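Local structure of Cyp101j2 (Sphingobium yanoikuyae, 5KYO) at residues A[45-50]-A[75-80]; A[221-226]-A[260-265]; A[304-309]-A[360-365]. The protein probably hydroxylates 1,8-cineole as a haem-dependent cytochrome P450 monooxygenase of the CYP101 family. One frame throughout, in Å; residues are numbered along the deposited sequence.

Contact 1: residues A[45-50]-A[75-80]; sequences FDFDIY and MWTPHN
F45 and M75 meet where the extended chain that precedes helix 59-69 runs along strand 74-77, an outermost strand of the mixed sheet in this P450 fold. CB of M75 lies over one face of the F45 ring, 3.7 Å from its centroid in a CH-pi contact, and CB of F47 sits on the opposite face, so the ring is clamped between a neighbour across the contact and one in its own segment. F45 turns its CG into the cleft between backbone N and carbonyl carbon (chi1 83°), and this brings CD2 and CE2 under the methionine. The backbones are tied beside it by F45 N donating to W76 O at 3.0 Å. Farther along, the hydroxyl of T77 points at the segment 45-50: OG1 donates to F47 O over 2.7 Å, in the carbonyl plane and on a lone pair, while accepting from H79 N in an ST turn. The H79 ring and the D46 carboxylate are nearly parallel, 15° apart, but not in one plane, and the NE2 to OD1 bond is bent and weak. N80 faces two partners. Its amide stands almost perpendicular to the Y50 ring, with CG at the ring edge, and the hydroxyl of that tyrosine is bound to V109 O. Its ND2 also donates to D48 OD1 at 2.9 Å, and a water links ND2 to F47 O and I49 N. D48 OD1 is thus gripped twice, since Y50 N closes an Asx turn onto the same oxygen at 3.2 Å; the two donors come from opposite faces of the carboxylate plane. The other oxygen, D48 OD2, accepts at 2.6 Å from a second water, which also donates to N80 OD1.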
loop_
_atom_site.group_PDB
_atom_site.type_symbol
_atom_site.label_atom_id
_atom_site.label_comp_id
_atom_site.label_asym_id
_atom_site.label_seq_id
_atom_site.Cartn_x
_atom_site.Cartn_y
_atom_site.Cartn_z
ATOM N N PHE A 45 3.961 -4.695 25.240
ATOM C CA PHE A 45 3.312 -3.404 24.986
ATOM C C PHE A 45 1.959 -3.611 24.292
ATOM O O PHE A 45 1.707 -4.671 23.724
ATOM C CB PHE A 45 4.283 -2.483 24.208
ATOM C CG PHE A 45 4.312 -2.692 22.713
ATOM C CD1 PHE A 45 4.178 -1.618 21.834
ATOM C CD2 PHE A 45 4.447 -3.966 22.188
ATOM C CE1 PHE A 45 4.230 -1.808 20.481
ATOM C CE2 PHE A 45 4.492 -4.153 20.842
ATOM C CZ PHE A 45 4.378 -3.081 19.980
ATOM N N ASP A 46 1.077 -2.621 24.418
ATOM C CA ASP A 46 -0.340 -2.766 24.075
ATOM C C ASP A 46 -0.633 -2.257 22.675
ATOM O O ASP A 46 -1.131 -1.142 22.487
ATOM C CB ASP A 46 -1.199 -2.041 25.126
ATOM C CG ASP A 46 -2.703 -2.212 24.900
ATOM O OD1 ASP A 46 -3.102 -3.014 24.027
ATOM O OD2 ASP A 46 -3.494 -1.555 25.616
ATOM N N PHE A 47 -0.345 -3.097 21.684
ATOM C CA PHE A 47 -0.371 -2.655 20.296
ATOM C C PHE A 47 -1.364 -3.464 19.468
ATOM O O PHE A 47 -1.277 -4.692 19.402
ATOM C CB PHE A 47 1.023 -2.759 19.716
ATOM C CG PHE A 47 1.144 -2.191 18.325
ATOM C CD1 PHE A 47 1.252 -0.811 18.115
ATOM C CD2 PHE A 47 1.125 -3.036 17.228
ATOM C CE1 PHE A 47 1.335 -0.302 16.842
ATOM C CE2 PHE A 47 1.214 -2.542 15.942
ATOM C CZ PHE A 47 1.318 -1.176 15.743
ATOM N N ASP A 48 -2.340 -2.780 18.877
ATOM C CA ASP A 48 -3.285 -3.419 17.946
ATOM C C ASP A 48 -3.169 -2.685 16.598
ATOM O O ASP A 48 -3.488 -1.500 16.500
ATOM C CB ASP A 48 -4.733 -3.376 18.483
ATOM C CG ASP A 48 -5.663 -4.355 17.773
ATOM O OD1 ASP A 48 -5.271 -4.872 16.712
ATOM O OD2 ASP A 48 -6.785 -4.614 18.273
ATOM N N ILE A 49 -2.676 -3.388 15.583
ATOM C CA ILE A 49 -2.431 -2.772 14.268
ATOM C C ILE A 49 -3.758 -2.452 13.594
ATOM O O ILE A 49 -3.795 -1.720 12.606
ATOM C CB ILE A 49 -1.576 -3.692 13.371
ATOM C CG1 ILE A 49 -1.110 -2.984 12.083
ATOM C CG2 ILE A 49 -2.348 -4.927 13.046
ATOM C CD1 ILE A 49 -0.450 -1.613 12.298
ATOM N N TYR A 50 -4.853 -2.977 14.141
ATOM C CA TYR A 50 -6.180 -2.701 13.590
ATOM C C TYR A 50 -6.960 -1.607 14.331
ATOM O O TYR A 50 -8.002 -1.141 13.854
ATOM C CB TYR A 50 -6.980 -3.989 13.557
ATOM C CG TYR A 50 -6.295 -5.012 12.691
ATOM C CD1 TYR A 50 -6.230 -4.844 11.315
ATOM C CD2 TYR A 50 -5.674 -6.119 13.243
ATOM C CE1 TYR A 50 -5.593 -5.763 10.514
ATOM C CE2 TYR A 50 -5.029 -7.056 12.437
ATOM C CZ TYR A 50 -4.991 -6.862 11.068
ATOM O OH TYR A 50 -4.356 -7.775 10.246
ATOM N N MET A 75 9.642 -4.865 20.329
ATOM C CA MET A 75 8.668 -5.148 21.381
ATOM C C MET A 75 7.738 -6.282 20.956
ATOM O O MET A 75 7.796 -6.750 19.815
ATOM C CB MET A 75 7.849 -3.889 21.722
ATOM C CG MET A 75 8.675 -2.724 22.251
ATOM S SD MET A 75 9.349 -3.039 23.910
ATOM C CE MET A 75 7.876 -2.796 24.886
ATOM N N TRP A 76 6.871 -6.706 21.875
ATOM C CA TRP A 76 5.965 -7.827 21.645
ATOM C C TRP A 76 4.585 -7.488 22.192
ATOM O O TRP A 76 4.462 -6.943 23.291
ATOM C CB TRP A 76 6.506 -9.101 22.304
ATOM C CG TRP A 76 5.699 -10.341 22.055
ATOM C CD1 TRP A 76 5.915 -11.280 21.084
ATOM C CD2 TRP A 76 4.560 -10.794 22.802
ATOM N NE1 TRP A 76 4.976 -12.274 21.172
ATOM C CE2 TRP A 76 4.132 -12.002 22.217
ATOM C CE3 TRP A 76 3.857 -10.291 23.901
ATOM C CZ2 TRP A 76 3.033 -12.714 22.692
ATOM C CZ3 TRP A 76 2.763 -10.997 24.373
ATOM C CH2 TRP A 76 2.366 -12.203 23.774
ATOM N N THR A 77 3.553 -7.793 21.413
ATOM C CA THR A 77 2.173 -7.462 21.768
ATOM C C THR A 77 1.336 -8.735 21.823
ATOM O O THR A 77 1.474 -9.610 20.968
ATOM C CB THR A 77 1.537 -6.453 20.755
ATOM O OG1 THR A 77 0.140 -6.257 21.043
ATOM C CG2 THR A 77 1.692 -6.956 19.321
ATOM N N PRO A 78 0.463 -8.848 22.835
ATOM C CA PRO A 78 -0.423 -10.014 22.948
ATOM C C PRO A 78 -1.552 -10.028 21.916
ATOM O O PRO A 78 -2.200 -11.058 21.746
ATOM C CB PRO A 78 -1.002 -9.876 24.361
ATOM C CG PRO A 78 -0.971 -8.403 24.627
ATOM C CD PRO A 78 0.303 -7.922 23.975
ATOM N N HIS A 79 -1.792 -8.899 21.253
ATOM C CA HIS A 79 -2.896 -8.791 20.299
ATOM C C HIS A 79 -2.598 -9.548 19.000
ATOM O O HIS A 79 -1.434 -9.742 18.650
ATOM C CB HIS A 79 -3.188 -7.321 19.993
ATOM C CG HIS A 79 -3.763 -6.567 21.151
ATOM N ND1 HIS A 79 -5.110 -6.286 21.264
ATOM C CD2 HIS A 79 -3.177 -6.048 22.254
ATOM C CE1 HIS A 79 -5.325 -5.624 22.389
ATOM N NE2 HIS A 79 -4.168 -5.466 23.006
ATOM N N ASN A 80 -3.653 -9.984 18.311
ATOM C CA ASN A 80 -3.522 -10.584 16.978
ATOM C C ASN A 80 -2.560 -11.780 16.954
ATOM O O ASN A 80 -1.561 -11.758 16.255
ATOM C CB ASN A 80 -3.067 -9.499 15.976
ATOM C CG ASN A 80 -4.083 -8.377 15.839
ATOM O OD1 ASN A 80 -5.285 -8.627 15.732
ATOM N ND2 ASN A 80 -3.610 -7.130 15.884
HETATM O O HOH W 1 -1.117 -5.724 16.816
HETATM O O HOH W 2 -7.473 -6.715 16.814
#

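Contact 2: residues A[221-226]-A[260-265]; sequences QFREYL and AENICI
Segments 221-226 and 260-265, of helices 215-235 and 257-270, cross at 110° with their axes 10.1 Å apart at the closest, and the backbones come nearest at R223 and E261, whose CA atoms are 6.3 Å apart. R223 carries the polar half of the contact. Its chain is extended from CG to NE, with CG anti to the carbonyl carbon (chi1 -65°), and this length carries the guanidinium across the E261 side chain, at about a right angle, to the second helix, where it presents its edge to two acceptors. NH1 donates to E261 OE1 over 2.8 Å, within the guanidinium plane, in a salt bridge that uses the anti lone pair of the oxygen; the carboxylate itself is turned 58° from that plane. NH2 reaches N262 OD1 at 2.7 Å, meeting a lone pair in the carbonyl plane, and NH1 adds a weak bond to the same oxygen. Both acceptors have further partners that fix their rotation: the ND2 group of N262 donates to I121 O, and E261 OE2 forms a second salt bridge with R227, one turn farther along helix 215-235. In P450 terms these are probably helix G and the N-terminal part of helix I, the long helix that runs on over the haem and is broken here between residues 270 and 273. The apolar half lies beside the charges. I265 places CG1 over one face of the F222 ring, 4.1 Å from the centroid and offset toward the rim, while its CD1 touches F222 CB at 3.6 Å. L226 pushes a single methyl against the opposite helix: L226 CD1 is 3.7 Å from C264 CB. The same L226 CD1 lies 3.9 Å from E261 O.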
loop_
_atom_site.group_PDB
_atom_site.type_symbol
_atom_site.label_atom_id
_atom_site.label_comp_id
_atom_site.label_asym_id
_atom_site.label_seq_id
_atom_site.Cartn_x
_atom_site.Cartn_y
_atom_site.Cartn_z
ATOM N N GLN A 221 -14.580 -17.031 -7.256
ATOM C CA GLN A 221 -15.266 -16.102 -8.163
ATOM C C GLN A 221 -14.262 -15.302 -9.009
ATOM O O GLN A 221 -14.510 -15.044 -10.201
ATOM C CB GLN A 221 -16.183 -15.144 -7.379
ATOM C CG GLN A 221 -17.483 -15.778 -6.874
ATOM C CD GLN A 221 -18.457 -14.751 -6.302
ATOM O OE1 GLN A 221 -18.543 -13.623 -6.780
ATOM N NE2 GLN A 221 -19.193 -15.145 -5.273
ATOM N N PHE A 222 -13.144 -14.907 -8.390
ATOM C CA PHE A 222 -12.035 -14.296 -9.119
ATOM C C PHE A 222 -11.540 -15.203 -10.252
ATOM O O PHE A 222 -11.363 -14.758 -11.387
ATOM C CB PHE A 222 -10.866 -13.978 -8.180
ATOM C CG PHE A 222 -10.845 -12.552 -7.676
ATOM C CD1 PHE A 222 -11.089 -11.492 -8.531
ATOM C CD2 PHE A 222 -10.561 -12.284 -6.350
ATOM C CE1 PHE A 222 -11.059 -10.182 -8.086
ATOM C CE2 PHE A 222 -10.542 -10.967 -5.895
ATOM C CZ PHE A 222 -10.795 -9.926 -6.760
ATOM N N ARG A 223 -11.306 -16.472 -9.940
ATOM C CA ARG A 223 -10.790 -17.392 -10.945
ATOM C C ARG A 223 -11.811 -17.692 -12.033
ATOM O O ARG A 223 -11.442 -17.807 -13.196
ATOM C CB ARG A 223 -10.326 -18.687 -10.297
ATOM C CG ARG A 223 -9.165 -18.500 -9.377
ATOM C CD ARG A 223 -8.691 -19.832 -8.877
ATOM N NE ARG A 223 -7.800 -19.725 -7.739
ATOM C CZ ARG A 223 -6.524 -19.357 -7.800
ATOM N NH1 ARG A 223 -5.975 -19.040 -8.969
ATOM N NH2 ARG A 223 -5.804 -19.299 -6.679
ATOM N N GLU A 224 -13.084 -17.812 -11.661
ATOM C CA GLU A 224 -14.144 -18.073 -12.631
ATOM C C GLU A 224 -14.284 -16.914 -13.617
ATOM O O GLU A 224 -14.668 -17.097 -14.787
ATOM C CB GLU A 224 -15.463 -18.330 -11.903
ATOM C CG GLU A 224 -15.512 -19.704 -11.253
ATOM C CD GLU A 224 -16.754 -19.907 -10.410
ATOM O OE1 GLU A 224 -17.423 -18.911 -10.069
ATOM O OE2 GLU A 224 -17.062 -21.069 -10.091
ATOM N N TYR A 225 -13.951 -15.721 -13.148
ATOM C CA TYR A 225 -13.967 -14.539 -14.002
ATOM C C TYR A 225 -12.715 -14.442 -14.888
ATOM O O TYR A 225 -12.808 -14.143 -16.078
ATOM C CB TYR A 225 -14.111 -13.265 -13.146
ATOM C CG TYR A 225 -14.019 -12.016 -13.992
ATOM C CD1 TYR A 225 -15.129 -11.519 -14.653
ATOM C CD2 TYR A 225 -12.808 -11.345 -14.144
ATOM C CE1 TYR A 225 -15.034 -10.389 -15.459
ATOM C CE2 TYR A 225 -12.708 -10.227 -14.932
ATOM C CZ TYR A 225 -13.820 -9.752 -15.594
ATOM O OH TYR A 225 -13.715 -8.616 -16.372
ATOM N N LEU A 226 -11.551 -14.731 -14.307
ATOM C CA LEU A 226 -10.263 -14.501 -14.962
ATOM C C LEU A 226 -9.805 -15.618 -15.885
ATOM O O LEU A 226 -9.113 -15.360 -16.875
ATOM C CB LEU A 226 -9.168 -14.276 -13.920
ATOM C CG LEU A 226 -9.199 -12.990 -13.078
ATOM C CD1 LEU A 226 -8.122 -13.078 -12.019
ATOM C CD2 LEU A 226 -9.023 -11.734 -13.948
ATOM N N ALA A 260 -1.053 -17.129 -13.080
ATOM C CA ALA A 260 -1.482 -15.889 -13.703
ATOM C C ALA A 260 -2.703 -15.309 -12.985
ATOM O O ALA A 260 -2.810 -14.097 -12.824
ATOM C CB ALA A 260 -1.785 -16.112 -15.187
ATOM N N GLU A 261 -3.615 -16.181 -12.547
ATOM C CA GLU A 261 -4.788 -15.736 -11.800
ATOM C C GLU A 261 -4.354 -15.111 -10.472
ATOM O O GLU A 261 -4.843 -14.042 -10.090
ATOM C CB GLU A 261 -5.750 -16.906 -11.544
ATOM C CG GLU A 261 -6.508 -17.367 -12.754
ATOM C CD GLU A 261 -6.892 -18.838 -12.685
ATOM O OE1 GLU A 261 -6.706 -19.481 -11.626
ATOM O OE2 GLU A 261 -7.384 -19.341 -13.708
ATOM N N ASN A 262 -3.435 -15.791 -9.778
ATOM C CA ASN A 262 -2.922 -15.316 -8.500
ATOM C C ASN A 262 -2.307 -13.935 -8.666
ATOM O O ASN A 262 -2.565 -13.033 -7.869
ATOM C CB ASN A 262 -1.895 -16.308 -7.925
ATOM C CG ASN A 262 -2.552 -17.531 -7.307
ATOM O OD1 ASN A 262 -3.769 -17.695 -7.387
ATOM N ND2 ASN A 262 -1.752 -18.384 -6.675
ATOM N N ILE A 263 -1.525 -13.767 -9.724
ATOM C CA ILE A 263 -0.838 -12.501 -9.967
ATOM C C ILE A 263 -1.825 -11.373 -10.285
ATOM O O ILE A 263 -1.689 -10.257 -9.738
ATOM C CB ILE A 263 0.187 -12.625 -11.097
ATOM C CG1 ILE A 263 1.332 -13.550 -10.681
ATOM C CG2 ILE A 263 0.737 -11.261 -11.470
ATOM C CD1 ILE A 263 2.349 -13.775 -11.768
ATOM N N CYS A 264 -2.797 -11.635 -11.162
ATOM C CA CYS A 264 -3.867 -10.669 -11.439
ATOM C C CYS A 264 -4.552 -10.147 -10.171
ATOM O O CYS A 264 -4.741 -8.928 -10.023
ATOM C CB CYS A 264 -4.922 -11.269 -12.358
ATOM S SG CYS A 264 -4.390 -11.396 -14.085
ATOM N N ILE A 265 -4.933 -11.062 -9.274
ATOM C CA ILE A 265 -5.591 -10.692 -8.011
ATOM C C ILE A 265 -4.662 -9.846 -7.146
ATOM O O ILE A 265 -5.053 -8.807 -6.573
ATOM C CB ILE A 265 -6.026 -11.941 -7.188
ATOM C CG1 ILE A 265 -7.095 -12.754 -7.927
ATOM C CG2 ILE A 265 -6.512 -11.514 -5.768
ATOM C CD1 ILE A 265 -7.336 -14.195 -7.354
#

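Contact 3: residues A[304-309]-A[360-365]; sequences DDALLE and FRLGRK
The ExxR motif of the P450 K helix, formed here by E309 and R312 in helix 303-313, meets the loop 360-365 through the glutamate, consistent with the E-R-R triad that joins this helix to the loop ahead of the haem-binding region, in which R364 probably supplies the loop arginine. E309 CG stands over the centre of the F360 ring, 3.4 Å from the centroid. The chain bends there (chi2 72°), turning the carboxylate past the ring with its plane almost perpendicular to it. OE2 then takes two donors from the loop: R364 NE at 2.8 Å, on the syn lone pair and in the guanidinium plane, and R361 N at 2.8 Å in a straight bond (178°) from above the carboxylate plane. OE1 is held by salt bridges to R312 and R367. Beside the ring, L362 CD2 packs on A306 CA at 3.7 Å. With an alanine here, R361 N, R364, R312 and R367 would probably lose the carboxylate they share, and F360 the methylene over its face. One carboxylate among three arginines is likely to stay ionised, and its backbone bond fixes the loop as well as the charges.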
loop_
_atom_site.group_PDB
_atom_site.type_symbol
_atom_site.label_atom_id
_atom_site.label_comp_id
_atom_site.label_asym_id
_atom_site.label_seq_id
_atom_site.Cartn_x
_atom_site.Cartn_y
_atom_site.Cartn_z
ATOM N N ASP A 304 6.336 17.659 -9.130
ATOM C CA ASP A 304 7.279 16.549 -9.192
ATOM C C ASP A 304 8.019 16.307 -7.866
ATOM O O ASP A 304 8.219 15.154 -7.464
ATOM C CB ASP A 304 8.293 16.780 -10.319
ATOM C CG ASP A 304 7.684 16.592 -11.706
ATOM O OD1 ASP A 304 6.620 15.944 -11.816
ATOM O OD2 ASP A 304 8.284 17.068 -12.691
ATOM N N ASP A 305 8.404 17.380 -7.176
ATOM C CA ASP A 305 9.158 17.302 -5.926
ATOM C C ASP A 305 8.223 17.147 -4.729
ATOM O O ASP A 305 8.553 16.508 -3.746
ATOM C CB ASP A 305 10.031 18.553 -5.781
ATOM C CG ASP A 305 10.901 18.527 -4.548
ATOM O OD1 ASP A 305 11.884 17.756 -4.529
ATOM O OD2 ASP A 305 10.612 19.300 -3.613
ATOM N N ALA A 306 7.054 17.782 -4.828
ATOM C CA ALA A 306 6.014 17.646 -3.815
ATOM C C ALA A 306 5.612 16.181 -3.748
ATOM O O ALA A 306 5.407 15.627 -2.682
ATOM C CB ALA A 306 4.819 18.505 -4.140
ATOM N N LEU A 307 5.506 15.565 -4.915
ATOM C CA LEU A 307 5.197 14.147 -5.019
ATOM C C LEU A 307 6.178 13.291 -4.213
ATOM O O LEU A 307 5.789 12.437 -3.417
ATOM C CB LEU A 307 5.227 13.738 -6.495
ATOM C CG LEU A 307 4.677 12.389 -6.916
ATOM C CD1 LEU A 307 4.169 12.535 -8.350
ATOM C CD2 LEU A 307 5.759 11.335 -6.831
ATOM N N LEU A 308 7.463 13.537 -4.417
ATOM C CA LEU A 308 8.482 12.781 -3.714
ATOM C C LEU A 308 8.352 12.932 -2.197
ATOM O O LEU A 308 8.568 11.971 -1.460
ATOM C CB LEU A 308 9.872 13.204 -4.199
ATOM C CG LEU A 308 10.074 13.049 -5.717
ATOM C CD1 LEU A 308 11.479 13.451 -6.129
ATOM C CD2 LEU A 308 9.768 11.635 -6.199
ATOM N N GLU A 309 7.960 14.120 -1.735
ATOM C CA GLU A 309 7.809 14.385 -0.289
ATOM C C GLU A 309 6.520 13.777 0.289
ATOM O O GLU A 309 6.490 13.375 1.453
ATOM C CB GLU A 309 7.867 15.901 -0.019
ATOM C CG GLU A 309 7.683 16.322 1.451
ATOM C CD GLU A 309 8.874 15.993 2.327
ATOM O OE1 GLU A 309 9.742 15.215 1.899
ATOM O OE2 GLU A 309 8.970 16.564 3.435
ATOM N N PHE A 360 6.467 18.651 6.327
ATOM C CA PHE A 360 6.416 18.547 4.876
ATOM C C PHE A 360 7.264 19.665 4.291
ATOM O O PHE A 360 6.929 20.845 4.421
ATOM C CB PHE A 360 4.964 18.615 4.363
ATOM C CG PHE A 360 4.816 18.220 2.911
ATOM C CD1 PHE A 360 5.195 19.095 1.908
ATOM C CD2 PHE A 360 4.301 16.976 2.560
ATOM C CE1 PHE A 360 5.071 18.762 0.569
ATOM C CE2 PHE A 360 4.173 16.626 1.201
ATOM C CZ PHE A 360 4.563 17.523 0.213
ATOM N N ARG A 361 8.378 19.295 3.672
ATOM C CA ARG A 361 9.298 20.249 3.076
ATOM C C ARG A 361 9.585 19.964 1.606
ATOM O O ARG A 361 9.978 18.860 1.250
ATOM C CB ARG A 361 10.615 20.258 3.857
ATOM C CG ARG A 361 10.561 21.087 5.134
ATOM C CD ARG A 361 11.844 20.960 5.940
ATOM N NE ARG A 361 13.028 20.870 5.090
ATOM C CZ ARG A 361 14.167 20.293 5.462
ATOM N NH1 ARG A 361 14.273 19.757 6.674
ATOM N NH2 ARG A 361 15.202 20.247 4.629
ATOM N N LEU A 362 9.385 20.964 0.754
ATOM C CA LEU A 362 9.851 20.886 -0.626
ATOM C C LEU A 362 11.375 21.021 -0.734
ATOM O O LEU A 362 11.977 20.619 -1.723
ATOM C CB LEU A 362 9.183 21.969 -1.477
ATOM C CG LEU A 362 7.653 21.940 -1.504
ATOM C CD1 LEU A 362 7.117 22.911 -2.549
ATOM C CD2 LEU A 362 7.195 20.521 -1.792
ATOM N N GLY A 363 12.014 21.583 0.279
ATOM C CA GLY A 363 13.449 21.806 0.188
ATOM C C GLY A 363 14.366 20.589 0.281
ATOM O O GLY A 363 15.575 20.710 0.068
ATOM N N ARG A 364 13.805 19.417 0.565
ATOM C CA ARG A 364 14.602 18.307 1.106
ATOM C C ARG A 364 15.729 17.779 0.225
ATOM O O ARG A 364 15.525 17.392 -0.929
ATOM C CB ARG A 364 13.694 17.142 1.477
ATOM C CG ARG A 364 12.885 17.408 2.705
ATOM C CD ARG A 364 12.485 16.137 3.396
ATOM N NE ARG A 364 11.549 16.401 4.486
ATOM C CZ ARG A 364 11.886 16.492 5.768
ATOM N NH1 ARG A 364 13.150 16.336 6.142
ATOM N NH2 ARG A 364 10.952 16.728 6.676
ATOM N N LYS A 365 16.917 17.749 0.818
ATOM C CA LYS A 365 18.128 17.296 0.161
ATOM C C LYS A 365 18.294 15.795 0.346
ATOM O O LYS A 365 18.965 15.134 -0.441
ATOM C CB LYS A 365 19.345 18.040 0.716
ATOM C CG LYS A 365 19.274 19.551 0.539
ATOM C CD LYS A 365 20.545 20.240 1.012
ATOM C CE LYS A 365 20.498 21.731 0.704
ATOM N NZ LYS A 365 21.771 22.411 1.076
HETATM O O HOH W 3 14.349 18.518 -3.061
#

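How the contacts relate
The three contacts follow one another along the chain, each closing before the next opens, and none touches another. Contact 1 joins an N-terminal segment to an edge of the mixed sheet; contact 2 crosses helices 215-235 and 257-270; contact 3 sets helix 303-313 against the loop before helix 382-399. Contacts 2 and 3 lie on opposite sides of the chain's centre, their own centres 38 Å apart, while contact 1 is 33 Å from each, centre to centre. The haem lies within about 9 to 13 Å of one side chain in each contact, I49, I265 and F360. Each contact therefore ties its own pair of segments locally, at a different place round the haem.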